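Local coordinates for protein succinyl-CoA ligase (ADP-forming) subunit alpha (Methanosaeta concilii, PDB 6HXI) that binds coenzyme A and combines, in one chain of an eight-chain assembly, a CoA-ligase region with a largely helical citrate-synthase-type region, at residues Ser437-Gly442 / Gly579-Leu584; His403-Val408 / Asn573-Leu578; Arg218-Arg221 / Met227-Cys230; Asn211-Ile216 / Lys249-Pro254. All coordinates share one frame; numbering follows the deposited sequence.

Interaction 1 (Ser437-Gly442 / Gly579-Leu584); sequences SSLCSG and GRSIGL. With ACT (acetate ion), chain L.
L584 and L439 bring together helices 571-594 and 435-443 in the all-helical, citrate-synthase-like part of the chain; over the two short segments the axes run at 127° to each other, 10.1 Å apart. At the base of L584, CB is 3.7 Å from CD1 of L439, whose side chain crosses that of L584 at about a right angle. Past CG the branches separate. L584 CD2 heads for the other helix and rests 3.9 Å from G442 C, where a glycine presents bare backbone and lets the methyl come close. CD1 turns back along its own helix and lies 3.7 Å from CG of R580, one turn earlier. The L439 methyl also has S581 beside it, with CD1 3.9 Å from OG, a hydroxyl already bonded to the carbonyl O of A577. No hydrogen bond joins the two segments; they meet by van der Waals contact, mostly of leucine methyls. Helix 571-594 also reaches a neighbouring subunit, where W392 NE1 bonds to the carbonyl O of I582. The R580 chain, bent at chi2 and chi3, carries its end away from helix 435-443, and NE goes to the carbonyl O of V412. Its NH2 meets an acetate ion, probably from the crystallisation liquor, edge-on in the guanidinium plane: NH2 to OXT is 2.8 Å, with an N-H...O angle of 167°.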
loop_
_atom_site.group_PDB
_atom_site.type_symbol
_atom_site.label_atom_id
_atom_site.label_comp_id
_atom_site.label_asym_id
_atom_site.label_seq_id
_atom_site.Cartn_x
_atom_site.Cartn_y
_atom_site.Cartn_z
ATOM N N SER B 437 1.736 -3.711 -6.544
ATOM C CA SER B 437 2.069 -4.012 -5.142
ATOM C C SER B 437 3.466 -3.540 -4.843
ATOM O O SER B 437 3.718 -2.986 -3.770
ATOM C CB SER B 437 2.022 -5.520 -4.882
ATOM O OG SER B 437 0.703 -5.972 -5.111
ATOM N N SER B 438 4.401 -3.886 -5.735
ATOM C CA SER B 438 5.809 -3.489 -5.606
ATOM C C SER B 438 5.942 -1.960 -5.579
ATOM O O SER B 438 6.704 -1.444 -4.784
ATOM C CB SER B 438 6.638 -4.066 -6.759
ATOM O OG SER B 438 6.577 -5.477 -6.713
ATOM N N LEU B 439 5.198 -1.250 -6.424
ATOM C CA LEU B 439 5.217 0.218 -6.440
ATOM C C LEU B 439 4.773 0.806 -5.121
ATOM O O LEU B 439 5.500 1.631 -4.553
ATOM C CB LEU B 439 4.343 0.765 -7.587
ATOM C CG LEU B 439 4.119 2.292 -7.607
ATOM C CD1 LEU B 439 5.446 3.061 -7.884
ATOM C CD2 LEU B 439 3.075 2.643 -8.643
ATOM N N CYS B 440 3.599 0.376 -4.620
ATOM C CA CYS B 440 3.127 0.846 -3.313
ATOM C C CYS B 440 4.051 0.463 -2.185
ATOM O O CYS B 440 4.177 1.221 -1.241
ATOM C CB CYS B 440 1.708 0.373 -3.055
ATOM S SG CYS B 440 0.567 0.961 -4.317
ATOM N N SER B 441 4.665 -0.710 -2.232
ATOM C CA SER B 441 5.657 -1.087 -1.194
ATOM C C SER B 441 6.748 0.027 -1.131
ATOM O O SER B 441 7.117 0.419 -0.042
ATOM C CB SER B 441 6.320 -2.425 -1.509
ATOM O OG SER B 441 7.019 -2.865 -0.347
ATOM N N GLY B 442 7.218 0.513 -2.305
ATOM C CA GLY B 442 8.201 1.593 -2.444
ATOM C C GLY B 442 7.642 2.953 -2.050
ATOM O O GLY B 442 8.247 3.687 -1.263
ATOM N N GLY B 579 6.560 11.924 -9.384
ATOM C CA GLY B 579 7.812 11.834 -10.117
ATOM C C GLY B 579 8.625 10.600 -9.782
ATOM O O GLY B 579 9.046 9.878 -10.683
ATOM N N ARG B 580 8.822 10.306 -8.490
ATOM C CA ARG B 580 9.637 9.143 -8.094
ATOM C C ARG B 580 8.954 7.794 -8.474
ATOM O O ARG B 580 9.650 6.801 -8.613
ATOM C CB ARG B 580 10.065 9.232 -6.620
ATOM C CG ARG B 580 11.020 8.134 -6.108
ATOM C CD ARG B 580 12.285 7.975 -6.971
ATOM N NE ARG B 580 12.950 9.278 -7.050
ATOM C CZ ARG B 580 13.830 9.718 -6.172
ATOM N NH1 ARG B 580 14.298 10.953 -6.260
ATOM N NH2 ARG B 580 14.292 8.910 -5.228
ATOM N N SER B 581 7.651 7.802 -8.840
ATOM C CA SER B 581 6.928 6.609 -9.310
ATOM C C SER B 581 7.528 6.098 -10.578
ATOM O O SER B 581 7.517 4.908 -10.822
ATOM C CB SER B 581 5.465 6.949 -9.578
ATOM O OG SER B 581 4.892 6.891 -8.283
ATOM N N ILE B 582 7.974 7.008 -11.412
ATOM C CA ILE B 582 8.617 6.693 -12.654
ATOM C C ILE B 582 9.814 5.799 -12.413
ATOM O O ILE B 582 9.938 4.819 -13.121
ATOM C CB ILE B 582 9.062 7.996 -13.424
ATOM C CG1 ILE B 582 7.831 8.818 -13.837
ATOM C CG2 ILE B 582 9.875 7.625 -14.667
ATOM C CD1 ILE B 582 8.114 10.300 -14.282
ATOM N N GLY B 583 10.751 6.217 -11.559
ATOM C CA GLY B 583 11.955 5.409 -11.311
ATOM C C GLY B 583 11.622 4.147 -10.527
ATOM O O GLY B 583 12.231 3.093 -10.738
ATOM N N LEU B 584 10.597 4.213 -9.689
ATOM C CA LEU B 584 10.147 3.005 -8.902
ATOM C C LEU B 584 9.639 1.915 -9.854
ATOM O O LEU B 584 10.145 0.814 -9.816
ATOM C CB LEU B 584 9.129 3.332 -7.800
ATOM C CG LEU B 584 9.571 3.663 -6.354
ATOM C CD1 LEU B 584 10.836 4.475 -6.252
ATOM C CD2 LEU B 584 8.447 4.347 -5.598
HETATM C C ACT L . 16.116 11.334 -3.014
HETATM O O ACT L . 16.927 12.059 -3.684
HETATM O OXT ACT L . 15.886 10.122 -3.259
HETATM C CH3 ACT L . 15.366 11.986 -1.800
#

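Interaction 2 (His403-Val408 / Asn573-Leu578); sequences HFIELV and NGLFAL
The chi1 torsions of L575 and V408 bring their branches together: L575 has CG opposite its backbone N (chi1 -168°), and V408 places CG1 in the same relation to its own N (chi1 166°). The two side chains then cross at about a right angle, V408 CG1 lying 3.7 Å from L575 CD2 and 4.0 Å from the branch point CG. The second leucine methyl goes to I405, one turn earlier on the opposing helix, whose CG2 is 3.9 Å from CD1. The fork of L575 is thus divided between two residues, one methyl to each, and both approaches are crosswise. There is no hydrogen bond between the segments; each helix satisfies its own backbone, as where V408 N bonds to the carbonyl O of F404. This is the interior of the helical citrate-synthase-like bundle, where helix 399-412 lies against the long helix 571-594. W392 of helix 383-393 and F548 of helix 540-555 also touch L575, F548 reaches I405 as well, and L505 of helix 500-512 packs on V408. The other methyl of V408, CG2, is turned back onto its own helix: it sits above one face of the F404 ring, offset toward the rim, 3.7 Å from CE2. That ring in turn meets F513 edge-to-face. Further along helix 571-594 the packing passes to a neighbouring subunit, whose I436 and I582 lie on A577 and L578 respectively.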
loop_
_atom_site.group_PDB
_atom_site.type_symbol
_atom_site.label_atom_id
_atom_site.label_comp_id
_atom_site.label_asym_id
_atom_site.label_seq_id
_atom_site.Cartn_x
_atom_site.Cartn_y
_atom_site.Cartn_z
ATOM N N HIS B 403 5.664 24.276 -16.830
ATOM C CA HIS B 403 6.942 23.694 -17.226
ATOM C C HIS B 403 7.822 23.413 -16.030
ATOM O O HIS B 403 8.582 22.460 -16.065
ATOM C CB HIS B 403 7.679 24.600 -18.223
ATOM C CG HIS B 403 8.913 23.980 -18.813
ATOM N ND1 HIS B 403 10.165 24.080 -18.176
ATOM C CD2 HIS B 403 9.076 23.302 -19.975
ATOM C CE1 HIS B 403 11.035 23.475 -18.979
ATOM N NE2 HIS B 403 10.437 22.997 -20.076
ATOM N N PHE B 404 7.747 24.238 -14.986
ATOM C CA PHE B 404 8.490 23.994 -13.766
ATOM C C PHE B 404 8.037 22.687 -13.117
ATOM O O PHE B 404 8.869 21.887 -12.712
ATOM C CB PHE B 404 8.357 25.173 -12.793
ATOM C CG PHE B 404 9.228 25.025 -11.584
ATOM C CD1 PHE B 404 10.610 25.181 -11.675
ATOM C CD2 PHE B 404 8.683 24.667 -10.357
ATOM C CE1 PHE B 404 11.429 24.994 -10.543
ATOM C CE2 PHE B 404 9.506 24.499 -9.225
ATOM C CZ PHE B 404 10.867 24.637 -9.336
ATOM N N ILE B 405 6.715 22.444 -13.068
ATOM C CA ILE B 405 6.159 21.212 -12.511
ATOM C C ILE B 405 6.722 20.005 -13.263
ATOM O O ILE B 405 7.187 19.057 -12.623
ATOM C CB ILE B 405 4.602 21.231 -12.515
ATOM C CG1 ILE B 405 4.089 22.262 -11.469
ATOM C CG2 ILE B 405 4.044 19.796 -12.224
ATOM C CD1 ILE B 405 2.598 22.599 -11.596
ATOM N N GLU B 406 6.749 20.086 -14.602
ATOM C CA GLU B 406 7.268 19.011 -15.447
ATOM C C GLU B 406 8.785 18.834 -15.287
ATOM O O GLU B 406 9.266 17.710 -15.340
ATOM C CB GLU B 406 6.908 19.266 -16.891
ATOM C CG GLU B 406 5.391 19.180 -17.114
ATOM C CD GLU B 406 4.942 19.300 -18.560
ATOM O OE1 GLU B 406 3.763 19.643 -18.798
ATOM O OE2 GLU B 406 5.761 19.019 -19.462
ATOM N N LEU B 407 9.532 19.943 -15.042
ATOM C CA LEU B 407 10.975 19.883 -14.797
ATOM C C LEU B 407 11.261 19.134 -13.487
ATOM O O LEU B 407 12.147 18.304 -13.466
ATOM C CB LEU B 407 11.534 21.305 -14.766
ATOM C CG LEU B 407 13.031 21.576 -14.532
ATOM C CD1 LEU B 407 13.900 20.936 -15.646
ATOM C CD2 LEU B 407 13.292 23.130 -14.575
ATOM N N VAL B 408 10.533 19.452 -12.411
ATOM C CA VAL B 408 10.663 18.837 -11.093
ATOM C C VAL B 408 10.421 17.310 -11.210
ATOM O O VAL B 408 11.221 16.549 -10.693
ATOM C CB VAL B 408 9.711 19.495 -10.063
ATOM C CG1 VAL B 408 9.590 18.628 -8.791
ATOM C CG2 VAL B 408 10.172 20.907 -9.745
ATOM N N ASN B 573 4.630 16.523 -1.251
ATOM C CA ASN B 573 4.899 15.100 -1.113
ATOM C C ASN B 573 4.281 14.352 -2.284
ATOM O O ASN B 573 4.875 13.390 -2.759
ATOM C CB ASN B 573 4.375 14.536 0.220
ATOM C CG ASN B 573 5.265 14.910 1.365
ATOM O OD1 ASN B 573 5.220 16.036 1.864
ATOM N ND2 ASN B 573 6.174 14.014 1.728
ATOM N N GLY B 574 3.124 14.815 -2.754
ATOM C CA GLY B 574 2.457 14.252 -3.916
ATOM C C GLY B 574 3.272 14.406 -5.184
ATOM O O GLY B 574 3.339 13.479 -5.986
ATOM N N LEU B 575 3.882 15.595 -5.393
ATOM C CA LEU B 575 4.710 15.872 -6.566
ATOM C C LEU B 575 5.929 14.944 -6.565
ATOM O O LEU B 575 6.208 14.306 -7.576
ATOM C CB LEU B 575 5.148 17.345 -6.571
ATOM C CG LEU B 575 5.778 17.891 -7.838
ATOM C CD1 LEU B 575 4.882 17.651 -9.063
ATOM C CD2 LEU B 575 6.115 19.379 -7.681
ATOM N N PHE B 576 6.572 14.790 -5.394
ATOM C CA PHE B 576 7.686 13.861 -5.252
ATOM C C PHE B 576 7.246 12.412 -5.536
ATOM O O PHE B 576 7.950 11.682 -6.227
ATOM C CB PHE B 576 8.344 13.975 -3.859
ATOM C CG PHE B 576 9.546 13.074 -3.670
ATOM C CD1 PHE B 576 10.784 13.409 -4.221
ATOM C CD2 PHE B 576 9.429 11.865 -2.987
ATOM C CE1 PHE B 576 11.891 12.552 -4.076
ATOM C CE2 PHE B 576 10.542 10.995 -2.850
ATOM C CZ PHE B 576 11.772 11.374 -3.346
ATOM N N ALA B 577 6.100 12.025 -5.028
ATOM C CA ALA B 577 5.536 10.677 -5.209
ATOM C C ALA B 577 5.219 10.346 -6.649
ATOM O O ALA B 577 5.542 9.266 -7.136
ATOM C CB ALA B 577 4.313 10.485 -4.324
ATOM N N LEU B 578 4.649 11.300 -7.344
ATOM C CA LEU B 578 4.312 11.167 -8.748
ATOM C C LEU B 578 5.602 11.028 -9.589
ATOM O O LEU B 578 5.719 10.114 -10.420
ATOM C CB LEU B 578 3.464 12.378 -9.164
ATOM C CG LEU B 578 3.053 12.447 -10.636
ATOM C CD1 LEU B 578 2.032 11.394 -10.979
ATOM C CD2 LEU B 578 2.538 13.797 -10.968
#

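Interaction 3 (Arg218-Arg221 / Met227-Cys230); sequences RYER and MIAC
The ring of Y219 takes I228 at its edge: the isoleucine methyl CG2 lies close to the ring plane, 3.9 Å from CD2, while strand 196-201 brings V200 against the same side chain. The tyrosine and isoleucine side chains cross obliquely, and at the root of the ring CB of Y219 is 4.1 Å from I228 CG1. A chi1 of -56° sets the ring beside the backbone N of Y219, and its hydroxyl ends in a hydrogen bond with the carbonyl O of F174. That bond links the ring to the sheet below the helix. Helix 212-221 is the connection of a beta-alpha-beta crossover between the parallel strands 196-201 and 227-233, and strand 172-176, which carries F174, runs between those two in the sheet; the tyrosine reaches down from the helix to the middle strand. I228 belongs to strand 227-233, with its backbone bonded to P254, just before strand 255-260, and to V256 within it, and its side chain points up at the helix. Its tip methyl CD1 meets E220, 4.1 Å from CG, the two side chains crossing at about a right angle. Here only the methylene part of the glutamate touches isoleucine. The chain bends at chi2 (-73°), and carboxylate OE2 is held by two hydrogen bonds, one with the backbone N of K253 and one with OG1 of T252.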
loop_
_atom_site.group_PDB
_atom_site.type_symbol
_atom_site.label_atom_id
_atom_site.label_comp_id
_atom_site.label_asym_id
_atom_site.label_seq_id
_atom_site.Cartn_x
_atom_site.Cartn_y
_atom_site.Cartn_z
ATOM N N ARG B 218 -55.499 -25.095 -28.296
ATOM C CA ARG B 218 -55.282 -25.320 -26.870
ATOM C C ARG B 218 -56.407 -24.643 -26.069
ATOM O O ARG B 218 -56.864 -25.214 -25.084
ATOM C CB ARG B 218 -53.946 -24.746 -26.403
ATOM C CG ARG B 218 -52.704 -25.526 -26.792
ATOM C CD ARG B 218 -51.472 -25.019 -26.053
ATOM N NE ARG B 218 -51.249 -23.577 -26.216
ATOM C CZ ARG B 218 -51.582 -22.652 -25.321
ATOM N NH1 ARG B 218 -52.189 -22.997 -24.194
ATOM N NH2 ARG B 218 -51.346 -21.372 -25.562
ATOM N N TYR B 219 -56.831 -23.424 -26.468
ATOM C CA TYR B 219 -57.903 -22.698 -25.789
ATOM C C TYR B 219 -59.225 -23.446 -25.912
ATOM O O TYR B 219 -60.037 -23.387 -24.987
ATOM C CB TYR B 219 -58.063 -21.277 -26.353
ATOM C CG TYR B 219 -56.822 -20.409 -26.333
ATOM C CD1 TYR B 219 -55.805 -20.627 -25.403
ATOM C CD2 TYR B 219 -56.692 -19.327 -27.197
ATOM C CE1 TYR B 219 -54.669 -19.822 -25.374
ATOM C CE2 TYR B 219 -55.560 -18.508 -27.169
ATOM C CZ TYR B 219 -54.559 -18.751 -26.246
ATOM O OH TYR B 219 -53.451 -17.942 -26.218
ATOM N N GLU B 220 -59.435 -24.147 -27.057
ATOM C CA GLU B 220 -60.633 -24.936 -27.368
ATOM C C GLU B 220 -60.773 -26.165 -26.469
ATOM O O GLU B 220 -61.901 -26.614 -26.209
ATOM C CB GLU B 220 -60.620 -25.379 -28.832
ATOM C CG GLU B 220 -61.769 -24.814 -29.651
ATOM C CD GLU B 220 -63.154 -25.392 -29.405
ATOM O OE1 GLU B 220 -63.362 -26.603 -29.650
ATOM O OE2 GLU B 220 -64.059 -24.605 -29.046
ATOM N N ARG B 221 -59.626 -26.720 -26.020
ATOM C CA ARG B 221 -59.555 -27.884 -25.143
ATOM C C ARG B 221 -59.637 -27.484 -23.665
ATOM O O ARG B 221 -60.162 -28.264 -22.860
ATOM C CB ARG B 221 -58.273 -28.686 -25.397
ATOM C CG ARG B 221 -58.248 -29.460 -26.724
ATOM C CD ARG B 221 -57.015 -30.359 -26.829
ATOM N NE ARG B 221 -55.756 -29.596 -26.842
ATOM C CZ ARG B 221 -54.548 -30.127 -26.671
ATOM N NH1 ARG B 221 -54.410 -31.431 -26.465
ATOM N NH2 ARG B 221 -53.469 -29.357 -26.700
ATOM N N MET B 227 -64.225 -18.179 -24.145
ATOM C CA MET B 227 -64.194 -17.188 -25.213
ATOM C C MET B 227 -62.816 -17.125 -25.869
ATOM O O MET B 227 -61.805 -17.108 -25.157
ATOM C CB MET B 227 -64.488 -15.846 -24.541
ATOM C CG MET B 227 -65.286 -14.911 -25.343
ATOM S SD MET B 227 -65.473 -13.416 -24.352
ATOM C CE MET B 227 -65.050 -12.239 -25.549
ATOM N N ILE B 228 -62.761 -17.069 -27.220
ATOM C CA ILE B 228 -61.485 -16.940 -27.950
ATOM C C ILE B 228 -61.449 -15.592 -28.697
ATOM O O ILE B 228 -62.460 -15.145 -29.219
ATOM C CB ILE B 228 -61.111 -18.163 -28.849
ATOM C CG1 ILE B 228 -61.351 -19.517 -28.111
ATOM C CG2 ILE B 228 -59.647 -18.059 -29.345
ATOM C CD1 ILE B 228 -61.366 -20.790 -28.995
ATOM N N ALA B 229 -60.317 -14.903 -28.658
ATOM C CA ALA B 229 -60.167 -13.612 -29.329
ATOM C C ALA B 229 -58.839 -13.584 -30.054
ATOM O O ALA B 229 -57.831 -13.981 -29.475
ATOM C CB ALA B 229 -60.233 -12.482 -28.310
ATOM N N CYS B 230 -58.818 -13.148 -31.323
ATOM C CA CYS B 230 -57.531 -13.038 -32.004
ATOM C C CYS B 230 -57.410 -11.804 -32.873
ATOM O O CYS B 230 -58.398 -11.231 -33.307
ATOM C CB CYS B 230 -57.151 -14.304 -32.760
ATOM S SG CYS B 230 -58.146 -14.620 -34.215
#

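Interaction 4 (Asn211-Ile216 / Lys249-Pro254); sequences NMLDHI and KKITKP
The helix of a beta-alpha-beta crossover, 212-221, is met here by the loop that leads from helix 239-247 into strand 255-260, the edge strand of the CoA-ligase sheet within this chain. I251 is the loop residue that makes the contact. Its CD1 reaches 3.7 Å from CG2 of I216 and 4.0 Å from CD1 of L213, so a single methyl touches two residues one helical turn apart. I216 meets it crosswise, with CG2 also 4.0 Å from CG1 of I251. L213 comes in at a slant, its CG held opposite the backbone N (chi1 -175°), which carries CD1 toward the loop. Helix 239-247 completes the apolar patch: A245 touches both L213 and I251, and I242 lies on I216. I228 packs on I216 and I251 from the sheet side. Polar groups bind both the start of the helix and the chain that follows it. At its start, D238 OD2 accepts hydrogen bonds from M212 N and N211 ND2, while D214 forms a salt bridge with R129. Beyond the contact, K253 of the loop brings its ammonium to backbone oxygens, and NZ is bonded to three of them, those of Y219, N222 and I225.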
loop_
_atom_site.group_PDB
_atom_site.type_symbol
_atom_site.label_atom_id
_atom_site.label_comp_id
_atom_site.label_asym_id
_atom_site.label_seq_id
_atom_site.Cartn_x
_atom_site.Cartn_y
_atom_site.Cartn_z
ATOM N N ASN B 211 -48.002 -21.301 -34.999
ATOM C CA ASN B 211 -49.035 -20.535 -35.675
ATOM C C ASN B 211 -50.126 -20.187 -34.680
ATOM O O ASN B 211 -50.172 -20.768 -33.594
ATOM C CB ASN B 211 -49.583 -21.340 -36.870
ATOM C CG ASN B 211 -48.571 -21.411 -38.000
ATOM O OD1 ASN B 211 -47.851 -22.402 -38.159
ATOM N ND2 ASN B 211 -48.401 -20.302 -38.728
ATOM N N MET B 212 -50.984 -19.223 -35.022
ATOM C CA MET B 212 -52.068 -18.824 -34.131
ATOM C C MET B 212 -52.979 -19.997 -33.791
ATOM O O MET B 212 -53.382 -20.125 -32.630
ATOM C CB MET B 212 -52.892 -17.678 -34.727
ATOM C CG MET B 212 -52.218 -16.325 -34.644
ATOM S SD MET B 212 -53.260 -15.109 -35.482
ATOM C CE MET B 212 -52.464 -13.728 -35.112
ATOM N N LEU B 213 -53.286 -20.864 -34.789
ATOM C CA LEU B 213 -54.174 -22.024 -34.603
ATOM C C LEU B 213 -53.696 -22.984 -33.526
ATOM O O LEU B 213 -54.535 -23.497 -32.796
ATOM C CB LEU B 213 -54.473 -22.779 -35.917
ATOM C CG LEU B 213 -55.503 -23.935 -35.818
ATOM C CD1 LEU B 213 -56.896 -23.432 -35.384
ATOM C CD2 LEU B 213 -55.561 -24.736 -37.104
ATOM N N ASP B 214 -52.366 -23.199 -33.393
ATOM C CA ASP B 214 -51.789 -24.080 -32.366
ATOM C C ASP B 214 -52.342 -23.683 -30.991
ATOM O O ASP B 214 -52.921 -24.531 -30.291
ATOM C CB ASP B 214 -50.243 -24.003 -32.374
ATOM C CG ASP B 214 -49.566 -24.288 -33.707
ATOM O OD1 ASP B 214 -50.287 -24.500 -34.713
ATOM O OD2 ASP B 214 -48.311 -24.290 -33.749
ATOM N N HIS B 215 -52.233 -22.360 -30.663
ATOM C CA HIS B 215 -52.712 -21.761 -29.425
ATOM C C HIS B 215 -54.221 -21.740 -29.357
ATOM O O HIS B 215 -54.737 -22.079 -28.303
ATOM C CB HIS B 215 -52.090 -20.384 -29.183
ATOM C CG HIS B 215 -50.589 -20.414 -29.294
ATOM N ND1 HIS B 215 -49.802 -20.953 -28.291
ATOM C CD2 HIS B 215 -49.791 -20.051 -30.321
ATOM C CE1 HIS B 215 -48.555 -20.882 -28.724
ATOM N NE2 HIS B 215 -48.493 -20.338 -29.936
ATOM N N ILE B 216 -54.936 -21.427 -30.478
ATOM C CA ILE B 216 -56.408 -21.414 -30.515
ATOM C C ILE B 216 -56.974 -22.805 -30.178
ATOM O O ILE B 216 -57.967 -22.905 -29.438
ATOM C CB ILE B 216 -56.994 -20.813 -31.832
ATOM C CG1 ILE B 216 -56.708 -19.298 -31.905
ATOM C CG2 ILE B 216 -58.515 -21.080 -31.946
ATOM C CD1 ILE B 216 -57.062 -18.583 -33.219
ATOM N N LYS B 249 -65.700 -27.187 -37.916
ATOM C CA LYS B 249 -66.268 -27.250 -36.559
ATOM C C LYS B 249 -65.237 -27.690 -35.481
ATOM O O LYS B 249 -65.621 -28.271 -34.464
ATOM C CB LYS B 249 -67.546 -28.116 -36.527
ATOM C CG LYS B 249 -68.772 -27.454 -37.143
ATOM C CD LYS B 249 -70.023 -28.323 -36.932
ATOM C CE LYS B 249 -71.219 -27.813 -37.687
ATOM N NZ LYS B 249 -72.323 -28.815 -37.733
ATOM N N LYS B 250 -63.936 -27.381 -35.703
ATOM C CA LYS B 250 -62.842 -27.694 -34.776
ATOM C C LYS B 250 -62.762 -26.650 -33.649
ATOM O O LYS B 250 -62.129 -26.906 -32.624
ATOM C CB LYS B 250 -61.500 -27.811 -35.520
ATOM C CG LYS B 250 -61.396 -29.037 -36.422
ATOM C CD LYS B 250 -60.073 -29.067 -37.180
ATOM C CE LYS B 250 -59.962 -30.264 -38.085
ATOM N NZ LYS B 250 -59.508 -31.460 -37.339
ATOM N N ILE B 251 -63.409 -25.475 -33.855
ATOM C CA ILE B 251 -63.507 -24.366 -32.900
ATOM C C ILE B 251 -64.999 -24.101 -32.675
ATOM O O ILE B 251 -65.651 -23.475 -33.513
ATOM C CB ILE B 251 -62.744 -23.083 -33.357
ATOM C CG1 ILE B 251 -61.264 -23.361 -33.684
ATOM C CG2 ILE B 251 -62.899 -21.928 -32.330
ATOM C CD1 ILE B 251 -60.681 -22.398 -34.695
ATOM N N THR B 252 -65.530 -24.600 -31.550
ATOM C CA THR B 252 -66.943 -24.469 -31.169
ATOM C C THR B 252 -67.203 -23.255 -30.266
ATOM O O THR B 252 -68.320 -22.733 -30.262
ATOM C CB THR B 252 -67.472 -25.773 -30.556
ATOM O OG1 THR B 252 -66.817 -26.019 -29.310
ATOM C CG2 THR B 252 -67.316 -26.971 -31.493
ATOM N N LYS B 253 -66.180 -22.817 -29.499
ATOM C CA LYS B 253 -66.254 -21.653 -28.606
ATOM C C LYS B 253 -66.368 -20.383 -29.443
ATOM O O LYS B 253 -65.799 -20.368 -30.541
ATOM C CB LYS B 253 -65.015 -21.578 -27.708
ATOM C CG LYS B 253 -65.100 -22.511 -26.521
ATOM C CD LYS B 253 -63.765 -22.703 -25.825
ATOM C CE LYS B 253 -63.818 -23.999 -25.067
ATOM N NZ LYS B 253 -62.561 -24.282 -24.366
ATOM N N PRO B 254 -67.099 -19.324 -28.990
ATOM C CA PRO B 254 -67.197 -18.108 -29.822
ATOM C C PRO B 254 -65.837 -17.426 -29.987
ATOM O O PRO B 254 -65.103 -17.268 -29.016
ATOM C CB PRO B 254 -68.250 -17.257 -29.106
ATOM C CG PRO B 254 -68.244 -17.735 -27.710
ATOM C CD PRO B 254 -67.843 -19.173 -27.718
#

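Overall arrangement
Helix 212-221, the first element of these contacts along the chain, serves two of them. Residues 211-216 open a wide loop that closes at 249-254 (interaction 4), and 218-221 then close a short helix-to-strand loop with 227-230 (interaction 3); the shorter loop falls wholly within the wider one, and their centres are 6 Å apart. Much later, interactions 2 and 1 open in turn at 403-408 and 437-442, then close in the same order on successive turns of helix 571-594, so their loops cross, with centres 14 Å apart. The two pairs are in series, on opposite sides of the chain's centre: one ties helix and loop to the CoA-ligase sheet, the other knits the citrate-synthase-like helices.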